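Side-chain contacts in 2,3-dihydroxybenzoate-AMP ligase (Bacillus subtilis, PDB 1MDB), which belongs to the ANL superfamily of AMP-binding enzymes and holds adenosine monophosphate and 2,3-dihydroxy-benzoic acid in this model: residues 28-31 with 32-36; 50-53 with 54-57; 402-405 with 406-410. One frame throughout, in Å; residues are numbered along the deposited sequence.

Interaction 1 of 3, residues 28-31 with 32-36; sequences GDLL and RDRAA
This contact spans about two and a half turns of the alpha helix 27-38, in which Leu-30 meets Arg-34 one turn further on. Four successive i to i+4 backbone bonds hold this part of the helix. They run from the N atoms of Arg-32, Asp-33, Arg-34 and Ala-35 to the O atoms of Gly-28, Asp-29, Leu-30 and Leu-31. The bond from Asp-33 N to Asp-29 O measures 2.8 Å and is nearly straight, with 169° at the hydrogen.

The side chains of Leu-30 and Arg-34 cross at a slant. Arg-34 starts beside its own backbone N (chi1 -59°) and bends again at chi2 (-56°). These two bends turn the chain back toward Leu-30. Methyl CD2 of Leu-30 then lies over one face of the guanidinium, nearer its rim than its middle. Leu-30 CD2 is 3.7 Å from Arg-34 NH1. It also meets the aliphatic part of the arginine, with Leu-30 CD2 4.0 Å from Arg-34 CG. Tyr-248 helps fix the group: its carbonyl O takes a hydrogen bond from Arg-34 NE, and its ring makes a cation-pi contact.

Leu-31 and Ala-35 are buried on a different side of the helix. Leu-31 packs on Asp-57 and Ala-60 of helix 53-70 and on Phe-93 and Arg-97 of helix 86-98. Arg-32 is more exposed, and its NH1 forms salt bridges with Asp-57 and Asp-61. It does not pair with Asp-29, whose OD2 instead accepts from Thr-26 N near the start of the helix. Ala-35 CB, pointing back along the helix, sits 3.1 Å from Leu-31 O, the oxygen that Ala-35 N bonds.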
ATOM      1  N   GLY A  28     -15.365  -7.351 -13.635  1.00 32.06           N
ATOM      2  CA  GLY A  28     -15.941  -7.149 -14.950  1.00 33.93           C
ATOM      3  C   GLY A  28     -17.367  -6.660 -14.796  1.00 36.38           C
ATOM      4  O   GLY A  28     -17.768  -5.702 -15.457  1.00 37.59           O
ATOM      5  N   ASP A  29     -18.126  -7.311 -13.915  1.00 36.98           N
ATOM      6  CA  ASP A  29     -19.516  -6.926 -13.658  1.00 38.04           C
ATOM      7  C   ASP A  29     -19.552  -5.512 -13.102  1.00 39.00           C
ATOM      8  O   ASP A  29     -20.314  -4.659 -13.563  1.00 40.33           O
ATOM      9  CB  ASP A  29     -20.164  -7.857 -12.630  1.00 36.93           C
ATOM     10  CG  ASP A  29     -20.275  -9.287 -13.116  1.00 38.71           C
ATOM     11  OD1 ASP A  29     -20.545  -9.495 -14.324  1.00 38.16           O
ATOM     12  OD2 ASP A  29     -20.113 -10.207 -12.282  1.00 37.32           O
ATOM     13  N   LEU A  30     -18.719  -5.285 -12.092  1.00 40.11           N
ATOM     14  CA  LEU A  30     -18.615  -3.994 -11.425  1.00 39.45           C
ATOM     15  C   LEU A  30     -18.504  -2.862 -12.443  1.00 38.29           C
ATOM     16  O   LEU A  30     -19.268  -1.900 -12.394  1.00 39.71           O
ATOM     17  CB  LEU A  30     -17.401  -4.011 -10.487  1.00 40.59           C
ATOM     18  CG  LEU A  30     -17.191  -2.920  -9.437  1.00 40.89           C
ATOM     19  CD1 LEU A  30     -16.034  -3.327  -8.534  1.00 40.19           C
ATOM     20  CD2 LEU A  30     -16.901  -1.589 -10.106  1.00 41.03           C
ATOM     21  N   LEU A  31     -17.559  -2.974 -13.372  1.00 37.74           N
ATOM     22  CA  LEU A  31     -17.379  -1.948 -14.395  1.00 36.42           C
ATOM     23  C   LEU A  31     -18.574  -1.879 -15.347  1.00 37.06           C
ATOM     24  O   LEU A  31     -19.061  -0.792 -15.666  1.00 35.64           O
ATOM     25  CB  LEU A  31     -16.100  -2.214 -15.188  1.00 35.43           C
ATOM     26  CG  LEU A  31     -15.784  -1.329 -16.395  1.00 34.08           C
ATOM     27  CD1 LEU A  31     -15.870   0.144 -16.034  1.00 33.23           C
ATOM     28  CD2 LEU A  31     -14.394  -1.679 -16.893  1.00 33.73           C
ATOM     29  N   ARG A  32     -19.049  -3.039 -15.792  1.00 37.30           N
ATOM     30  CA  ARG A  32     -20.188  -3.092 -16.710  1.00 39.16           C
ATOM     31  C   ARG A  32     -21.372  -2.335 -16.127  1.00 41.36           C
ATOM     32  O   ARG A  32     -22.016  -1.536 -16.812  1.00 40.70           O
ATOM     33  CB  ARG A  32     -20.612  -4.541 -16.963  1.00 38.73           C
ATOM     34  CG  ARG A  32     -21.649  -4.692 -18.077  1.00 38.39           C
ATOM     35  CD  ARG A  32     -21.045  -4.348 -19.425  1.00 37.44           C
ATOM     36  NE  ARG A  32     -20.067  -5.349 -19.839  1.00 38.82           N
ATOM     37  CZ  ARG A  32     -19.120  -5.139 -20.748  1.00 38.41           C
ATOM     38  NH1 ARG A  32     -19.013  -3.958 -21.339  1.00 38.10           N
ATOM     39  NH2 ARG A  32     -18.288  -6.117 -21.078  1.00 38.70           N
ATOM     40  N   ASP A  33     -21.650  -2.607 -14.856  1.00 43.76           N
ATOM     41  CA  ASP A  33     -22.751  -1.984 -14.139  1.00 46.48           C
ATOM     42  C   ASP A  33     -22.585  -0.466 -14.035  1.00 46.70           C
ATOM     43  O   ASP A  33     -23.444   0.294 -14.492  1.00 47.62           O
ATOM     44  CB  ASP A  33     -22.854  -2.601 -12.744  1.00 50.28           C
ATOM     45  CG  ASP A  33     -24.118  -2.192 -12.020  1.00 55.19           C
ATOM     46  OD1 ASP A  33     -24.299  -0.978 -11.781  1.00 57.36           O
ATOM     47  OD2 ASP A  33     -24.928  -3.086 -11.691  1.00 56.37           O
ATOM     48  N   ARG A  34     -21.478  -0.024 -13.443  1.00 45.06           N
ATOM     49  CA  ARG A  34     -21.222   1.402 -13.287  1.00 42.53           C
ATOM     50  C   ARG A  34     -21.253   2.117 -14.631  1.00 42.36           C
ATOM     51  O   ARG A  34     -21.702   3.255 -14.726  1.00 41.96           O
ATOM     52  CB  ARG A  34     -19.860   1.643 -12.626  1.00 41.00           C
ATOM     53  CG  ARG A  34     -19.683   1.019 -11.255  1.00 42.13           C
ATOM     54  CD  ARG A  34     -20.758   1.481 -10.299  1.00 46.73           C
ATOM     55  NE  ARG A  34     -20.623   0.910  -8.960  1.00 46.63           N
ATOM     56  CZ  ARG A  34     -20.553  -0.389  -8.707  1.00 48.14           C
ATOM     57  NH1 ARG A  34     -20.596  -1.260  -9.706  1.00 49.39           N
ATOM     58  NH2 ARG A  34     -20.469  -0.819  -7.454  1.00 47.92           N
ATOM     59  N   ALA A  35     -20.770   1.453 -15.672  1.00 42.67           N
ATOM     60  CA  ALA A  35     -20.738   2.058 -16.996  1.00 44.17           C
ATOM     61  C   ALA A  35     -22.133   2.261 -17.559  1.00 45.66           C
ATOM     62  O   ALA A  35     -22.378   3.210 -18.309  1.00 45.44           O
ATOM     63  CB  ALA A  35     -19.916   1.197 -17.948  1.00 44.43           C
ATOM     64  N   ALA A  36     -23.044   1.364 -17.198  1.00 46.40           N
ATOM     65  CA  ALA A  36     -24.420   1.431 -17.671  1.00 47.78           C
ATOM     66  C   ALA A  36     -25.226   2.517 -16.956  1.00 48.54           C
ATOM     67  O   ALA A  36     -26.073   3.170 -17.570  1.00 49.32           O
ATOM     68  CB  ALA A  36     -25.095   0.079 -17.484  1.00 46.48           C
TER

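Interaction 2 of 3, residues 50-53 with 54-57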
ATOM      1  N   HIS A  50      -9.357  12.941 -19.874  1.00 47.26           N
ATOM      2  CA  HIS A  50     -10.406  12.421 -19.003  1.00 46.89           C
ATOM      3  C   HIS A  50     -10.989  11.158 -19.640  1.00 46.52           C
ATOM      4  O   HIS A  50     -10.958  11.007 -20.862  1.00 46.90           O
ATOM      5  CB  HIS A  50     -11.525  13.457 -18.847  1.00 50.94           C
ATOM      6  CG  HIS A  50     -11.058  14.792 -18.350  1.00 54.00           C
ATOM      7  ND1 HIS A  50     -10.748  15.032 -17.027  1.00 55.24           N
ATOM      8  CD2 HIS A  50     -10.850  15.963 -19.001  1.00 54.77           C
ATOM      9  CE1 HIS A  50     -10.370  16.290 -16.885  1.00 55.32           C
ATOM     10  NE2 HIS A  50     -10.422  16.876 -18.067  1.00 54.91           N
ATOM     11  N   TRP A  51     -11.512  10.255 -18.815  1.00 43.90           N
ATOM     12  CA  TRP A  51     -12.122   9.015 -19.296  1.00 40.56           C
ATOM     13  C   TRP A  51     -13.425   8.791 -18.550  1.00 40.29           C
ATOM     14  O   TRP A  51     -13.443   8.733 -17.320  1.00 41.54           O
ATOM     15  CB  TRP A  51     -11.211   7.800 -19.047  1.00 38.20           C
ATOM     16  CG  TRP A  51     -10.194   7.521 -20.108  1.00 35.51           C
ATOM     17  CD1 TRP A  51      -9.890   8.307 -21.178  1.00 33.87           C
ATOM     18  CD2 TRP A  51      -9.309   6.391 -20.173  1.00 33.95           C
ATOM     19  NE1 TRP A  51      -8.870   7.746 -21.903  1.00 35.92           N
ATOM     20  CE2 TRP A  51      -8.493   6.568 -21.310  1.00 34.29           C
ATOM     21  CE3 TRP A  51      -9.124   5.251 -19.378  1.00 33.16           C
ATOM     22  CZ2 TRP A  51      -7.501   5.647 -21.677  1.00 34.21           C
ATOM     23  CZ3 TRP A  51      -8.138   4.334 -19.739  1.00 29.07           C
ATOM     24  CH2 TRP A  51      -7.339   4.540 -20.880  1.00 32.61           C
ATOM     25  N   SER A  52     -14.515   8.671 -19.293  1.00 38.11           N
ATOM     26  CA  SER A  52     -15.814   8.430 -18.689  1.00 36.65           C
ATOM     27  C   SER A  52     -15.883   6.958 -18.324  1.00 35.21           C
ATOM     28  O   SER A  52     -15.075   6.164 -18.798  1.00 32.45           O
ATOM     29  CB  SER A  52     -16.921   8.739 -19.691  1.00 39.40           C
ATOM     30  OG  SER A  52     -16.772   7.925 -20.843  1.00 38.83           O
ATOM     31  N   TYR A  53     -16.856   6.598 -17.496  1.00 35.04           N
ATOM     32  CA  TYR A  53     -17.031   5.215 -17.088  1.00 36.82           C
ATOM     33  C   TYR A  53     -17.337   4.333 -18.291  1.00 39.88           C
ATOM     34  O   TYR A  53     -16.858   3.200 -18.374  1.00 39.40           O
ATOM     35  CB  TYR A  53     -18.157   5.095 -16.059  1.00 34.76           C
ATOM     36  CG  TYR A  53     -17.739   5.401 -14.629  1.00 33.93           C
ATOM     37  CD1 TYR A  53     -17.607   6.712 -14.181  1.00 32.94           C
ATOM     38  CD2 TYR A  53     -17.466   4.368 -13.728  1.00 35.10           C
ATOM     39  CE1 TYR A  53     -17.214   6.992 -12.866  1.00 34.31           C
ATOM     40  CE2 TYR A  53     -17.069   4.636 -12.407  1.00 35.49           C
ATOM     41  CZ  TYR A  53     -16.946   5.948 -11.988  1.00 35.48           C
ATOM     42  OH  TYR A  53     -16.534   6.219 -10.702  1.00 36.14           O
ATOM     43  N   ARG A  54     -18.132   4.854 -19.225  1.00 41.22           N
ATOM     44  CA  ARG A  54     -18.489   4.096 -20.428  1.00 42.07           C
ATOM     45  C   ARG A  54     -17.220   3.878 -21.246  1.00 40.14           C
ATOM     46  O   ARG A  54     -16.974   2.794 -21.776  1.00 38.57           O
ATOM     47  CB  ARG A  54     -19.507   4.872 -21.267  1.00 45.58           C
ATOM     48  CG  ARG A  54     -20.272   4.016 -22.272  1.00 52.18           C
ATOM     49  CD  ARG A  54     -21.495   3.355 -21.630  1.00 55.67           C
ATOM     50  NE  ARG A  54     -22.428   4.359 -21.115  1.00 60.86           N
ATOM     51  CZ  ARG A  54     -23.600   4.082 -20.549  1.00 61.55           C
ATOM     52  NH1 ARG A  54     -23.997   2.821 -20.419  1.00 62.73           N
ATOM     53  NH2 ARG A  54     -24.378   5.065 -20.112  1.00 61.59           N
ATOM     54  N   GLU A  55     -16.421   4.933 -21.338  1.00 38.98           N
ATOM     55  CA  GLU A  55     -15.159   4.904 -22.064  1.00 39.23           C
ATOM     56  C   GLU A  55     -14.266   3.760 -21.572  1.00 39.02           C
ATOM     57  O   GLU A  55     -13.823   2.922 -22.360  1.00 37.96           O
ATOM     58  CB  GLU A  55     -14.451   6.245 -21.881  1.00 40.43           C
ATOM     59  CG  GLU A  55     -12.977   6.256 -22.224  1.00 44.15           C
ATOM     60  CD  GLU A  55     -12.677   6.991 -23.510  1.00 46.56           C
ATOM     61  OE1 GLU A  55     -13.487   7.858 -23.901  1.00 50.37           O
ATOM     62  OE2 GLU A  55     -11.622   6.714 -24.122  1.00 48.37           O
ATOM     63  N   LEU A  56     -14.003   3.737 -20.267  1.00 37.66           N
ATOM     64  CA  LEU A  56     -13.172   2.702 -19.668  1.00 36.89           C
ATOM     65  C   LEU A  56     -13.776   1.329 -19.957  1.00 36.23           C
ATOM     66  O   LEU A  56     -13.065   0.381 -20.289  1.00 34.91           O
ATOM     67  CB  LEU A  56     -13.071   2.929 -18.155  1.00 37.15           C
ATOM     68  CG  LEU A  56     -12.288   1.898 -17.335  1.00 37.16           C
ATOM     69  CD1 LEU A  56     -10.865   1.765 -17.868  1.00 37.68           C
ATOM     70  CD2 LEU A  56     -12.275   2.335 -15.872  1.00 38.68           C
ATOM     71  N   ASP A  57     -15.098   1.242 -19.829  1.00 36.26           N
ATOM     72  CA  ASP A  57     -15.829   0.004 -20.082  1.00 36.16           C
ATOM     73  C   ASP A  57     -15.535  -0.489 -21.503  1.00 35.57           C
ATOM     74  O   ASP A  57     -15.159  -1.652 -21.710  1.00 35.54           O
ATOM     75  CB  ASP A  57     -17.333   0.260 -19.925  1.00 37.38           C
ATOM     76  CG  ASP A  57     -18.155  -1.018 -19.929  1.00 37.29           C
ATOM     77  OD1 ASP A  57     -19.181  -1.063 -20.633  1.00 37.24           O
ATOM     78  OD2 ASP A  57     -17.789  -1.973 -19.217  1.00 39.54           O
TER
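Leu-56 N donates to Ser-52 O over 3.0 Å. This is the first turn of helix 53-70, and Ser-52 is its N-cap. The serine binds the turn with its side chain as well. Its OG lies between its backbone N and carbonyl carbon (chi1 59°), which brings it to the backbone of Glu-55. Glu-55 N donates to Ser-52 OG at 3.1 Å, a capping bond for an amide at the start of the helix. Asp-57 N continues the pattern by bonding to Tyr-53 O.

The main side-chain contact is between Glu-55 and Trp-51. Glu-55 CG stands over the five-membered ring in a CH-pi contact, 4.0 Å from the Trp-51 ring centroid. The glutamate bends at chi2 (107°), which lays its carboxylate over the same indole, 16° from parallel to it. Glu-55 OE2 comes within 3.7 Å of Trp-51 NE1 from over the face. The same oxygen has a weak, long ion pair with Arg-59. Leu-56 reaches the benzene side of the indole, with its CD1 4.2 Å from Trp-51 CE3.

Residues 50-57 form the corner where strand 49-52 passes into helix 53-70. This strand is at the edge of a mixed sheet and pairs with strand 42-46, where Trp-51 bonds to Ala-43 and Ile-44 through the backbone. Trp-51 and Leu-56 both pack on helix 86-98, and Asp-57 forms a salt bridge to Arg-97 there. Tyr-53 sets its ring edge-to-face with Tyr-38, at the end of helix 27-38.

Interaction 3 of 3, residues 402-405 with 406-410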
ATOM      1  N   SER A 402       3.532 -18.493   8.641  1.00 41.07           N
ATOM      2  CA  SER A 402       2.707 -17.290   8.668  1.00 40.55           C
ATOM      3  C   SER A 402       1.243 -17.417   9.090  1.00 40.42           C
ATOM      4  O   SER A 402       0.615 -16.420   9.437  1.00 38.70           O
ATOM      5  CB  SER A 402       2.779 -16.608   7.300  1.00 40.94           C
ATOM      6  OG  SER A 402       4.128 -16.346   6.955  1.00 40.22           O
ATOM      7  N   PHE A 403       0.693 -18.624   9.054  1.00 41.33           N
ATOM      8  CA  PHE A 403      -0.703 -18.817   9.440  1.00 42.73           C
ATOM      9  C   PHE A 403      -0.861 -19.911  10.490  1.00 44.19           C
ATOM     10  O   PHE A 403      -0.213 -20.958  10.417  1.00 43.19           O
ATOM     11  CB  PHE A 403      -1.562 -19.181   8.224  1.00 40.73           C
ATOM     12  CG  PHE A 403      -1.480 -18.189   7.100  1.00 40.32           C
ATOM     13  CD1 PHE A 403      -0.507 -18.317   6.112  1.00 38.75           C
ATOM     14  CD2 PHE A 403      -2.371 -17.120   7.033  1.00 39.50           C
ATOM     15  CE1 PHE A 403      -0.422 -17.394   5.070  1.00 38.71           C
ATOM     16  CE2 PHE A 403      -2.297 -16.190   5.998  1.00 38.33           C
ATOM     17  CZ  PHE A 403      -1.318 -16.329   5.012  1.00 37.42           C
ATOM     18  N   THR A 404      -1.730 -19.665  11.461  1.00 44.56           N
ATOM     19  CA  THR A 404      -1.978 -20.642  12.507  1.00 47.45           C
ATOM     20  C   THR A 404      -2.766 -21.796  11.905  1.00 50.18           C
ATOM     21  O   THR A 404      -3.415 -21.648  10.865  1.00 49.24           O
ATOM     22  CB  THR A 404      -2.792 -20.042  13.657  1.00 46.59           C
ATOM     23  OG1 THR A 404      -4.038 -19.551  13.146  1.00 48.88           O
ATOM     24  CG2 THR A 404      -2.028 -18.911  14.317  1.00 45.35           C
ATOM     25  N   GLU A 405      -2.708 -22.945  12.568  1.00 52.60           N
ATOM     26  CA  GLU A 405      -3.401 -24.132  12.100  1.00 54.51           C
ATOM     27  C   GLU A 405      -4.889 -23.858  11.915  1.00 54.61           C
ATOM     28  O   GLU A 405      -5.521 -24.423  11.024  1.00 54.16           O
ATOM     29  CB  GLU A 405      -3.173 -25.283  13.089  1.00 56.92           C
ATOM     30  CG  GLU A 405      -1.683 -25.539  13.361  1.00 60.98           C
ATOM     31  CD  GLU A 405      -1.425 -26.618  14.402  1.00 63.29           C
ATOM     32  OE1 GLU A 405      -2.103 -26.611  15.453  1.00 64.80           O
ATOM     33  OE2 GLU A 405      -0.530 -27.464  14.175  1.00 64.14           O
ATOM     34  N   ASP A 406      -5.439 -22.968  12.735  1.00 55.61           N
ATOM     35  CA  ASP A 406      -6.859 -22.646  12.645  1.00 56.31           C
ATOM     36  C   ASP A 406      -7.225 -21.580  11.610  1.00 56.00           C
ATOM     37  O   ASP A 406      -8.393 -21.445  11.246  1.00 55.84           O
ATOM     38  CB  ASP A 406      -7.409 -22.269  14.030  1.00 58.85           C
ATOM     39  CG  ASP A 406      -6.572 -21.223  14.739  1.00 61.69           C
ATOM     40  OD1 ASP A 406      -5.333 -21.373  14.804  1.00 64.41           O
ATOM     41  OD2 ASP A 406      -7.160 -20.252  15.254  1.00 65.18           O
ATOM     42  N   GLY A 407      -6.247 -20.820  11.130  1.00 54.94           N
ATOM     43  CA  GLY A 407      -6.571 -19.832  10.116  1.00 53.55           C
ATOM     44  C   GLY A 407      -6.174 -18.383  10.324  1.00 51.56           C
ATOM     45  O   GLY A 407      -6.406 -17.559   9.440  1.00 52.53           O
ATOM     46  N   PHE A 408      -5.589 -18.050  11.467  1.00 48.24           N
ATOM     47  CA  PHE A 408      -5.185 -16.674  11.690  1.00 45.61           C
ATOM     48  C   PHE A 408      -3.865 -16.366  10.998  1.00 44.59           C
ATOM     49  O   PHE A 408      -2.989 -17.225  10.878  1.00 42.92           O
ATOM     50  CB  PHE A 408      -5.062 -16.368  13.186  1.00 45.39           C
ATOM     51  CG  PHE A 408      -6.373 -16.091  13.854  1.00 44.96           C
ATOM     52  CD1 PHE A 408      -7.197 -17.134  14.266  1.00 44.29           C
ATOM     53  CD2 PHE A 408      -6.802 -14.784  14.045  1.00 43.44           C
ATOM     54  CE1 PHE A 408      -8.430 -16.880  14.857  1.00 44.12           C
ATOM     55  CE2 PHE A 408      -8.035 -14.517  14.635  1.00 45.41           C
ATOM     56  CZ  PHE A 408      -8.852 -15.571  15.043  1.00 43.92           C
ATOM     57  N   TYR A 409      -3.743 -15.128  10.534  1.00 42.46           N
ATOM     58  CA  TYR A 409      -2.537 -14.671   9.856  1.00 40.61           C
ATOM     59  C   TYR A 409      -1.719 -13.809  10.810  1.00 39.01           C
ATOM     60  O   TYR A 409      -2.251 -12.886  11.428  1.00 39.40           O
ATOM     61  CB  TYR A 409      -2.912 -13.847   8.618  1.00 39.54           C
ATOM     62  CG  TYR A 409      -1.794 -12.962   8.116  1.00 38.99           C
ATOM     63  CD1 TYR A 409      -0.595 -13.511   7.663  1.00 39.00           C
ATOM     64  CD2 TYR A 409      -1.929 -11.574   8.107  1.00 38.21           C
ATOM     65  CE1 TYR A 409       0.441 -12.703   7.216  1.00 37.61           C
ATOM     66  CE2 TYR A 409      -0.899 -10.752   7.657  1.00 37.25           C
ATOM     67  CZ  TYR A 409       0.283 -11.324   7.216  1.00 37.52           C
ATOM     68  OH  TYR A 409       1.314 -10.522   6.790  1.00 35.74           O
ATOM     69  N   ARG A 410      -0.434 -14.119  10.948  1.00 39.22           N
ATOM     70  CA  ARG A 410       0.426 -13.327  11.821  1.00 39.80           C
ATOM     71  C   ARG A 410       0.937 -12.155  10.999  1.00 38.18           C
ATOM     72  O   ARG A 410       1.813 -12.315  10.155  1.00 38.93           O
ATOM     73  CB  ARG A 410       1.605 -14.150  12.351  1.00 42.17           C
ATOM     74  CG  ARG A 410       1.788 -15.509  11.706  1.00 45.00           C
ATOM     75  CD  ARG A 410       1.468 -16.642  12.677  1.00 46.58           C
ATOM     76  NE  ARG A 410       2.242 -16.523  13.909  1.00 47.30           N
ATOM     77  CZ  ARG A 410       2.184 -17.380  14.927  1.00 46.96           C
ATOM     78  NH1 ARG A 410       1.390 -18.441  14.874  1.00 48.19           N
ATOM     79  NH2 ARG A 410       2.905 -17.158  16.014  1.00 45.48           N
TER
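A type I beta turn, Thr-404 to Gly-407, reverses the chain between helix 396-402 and strand 409-417. Its hydrogen bonds centre on Thr-404. The turn bond runs from Gly-407 N to Thr-404 O, with the donor well above the carbonyl plane. Thr-404 OG1 sits between its backbone N and carbonyl carbon (chi1 58°), facing the amides of Gly-407 and Phe-408. It accepts from Phe-408 N at 2.7 Å and weakly from Gly-407 N. Its own proton goes to Asp-406 OD1 at 2.8 Å, which it meets from above the carboxylate plane. Thr-404 N donates to Phe-408 O at 2.8 Å. Flanking the turn, the backbones of Phe-403 and Tyr-409 form a single beta bridge. At the phi of Gly-407, 126°, a CB would press on the carbonyl O of Asp-406.

Arg-410 pairs by charge, its NH2 forming a salt bridge with Asp-370. Its NH1 makes a van der Waals approach, 3.5 Å from Thr-404 CG2.

The apolar contacts involve the rings. Phe-408 packs on strands 362-366 and 379-384. The rings of Phe-403 and Tyr-409 lie obliquely, their planes 40° apart. The closest side-chain touch of this pair includes Phe-403 CE2 and Tyr-409 CB, 3.6 Å apart.

Overall arrangement
Interactions 1 and 2 are neighbours, with centres 11 Å apart. Their helices, 27-38 and 53-70, touch directly: Ala-35 CB is 3.4 Å from Asp-57 CB. Asp-57 also links the two by charge, since it takes Arg-32 from interaction 1 and Arg-97 from helix 86-98. Interaction 3 stands apart. Its centre is 35 Å from that of interaction 1 and 41 Å from that of interaction 2, and it touches neither. It lies near the ligands. The side chain of Tyr-409 is about 6 Å from adenosine monophosphate and packs on Met-332, a residue of the 2,3-dihydroxy-benzoic acid pocket.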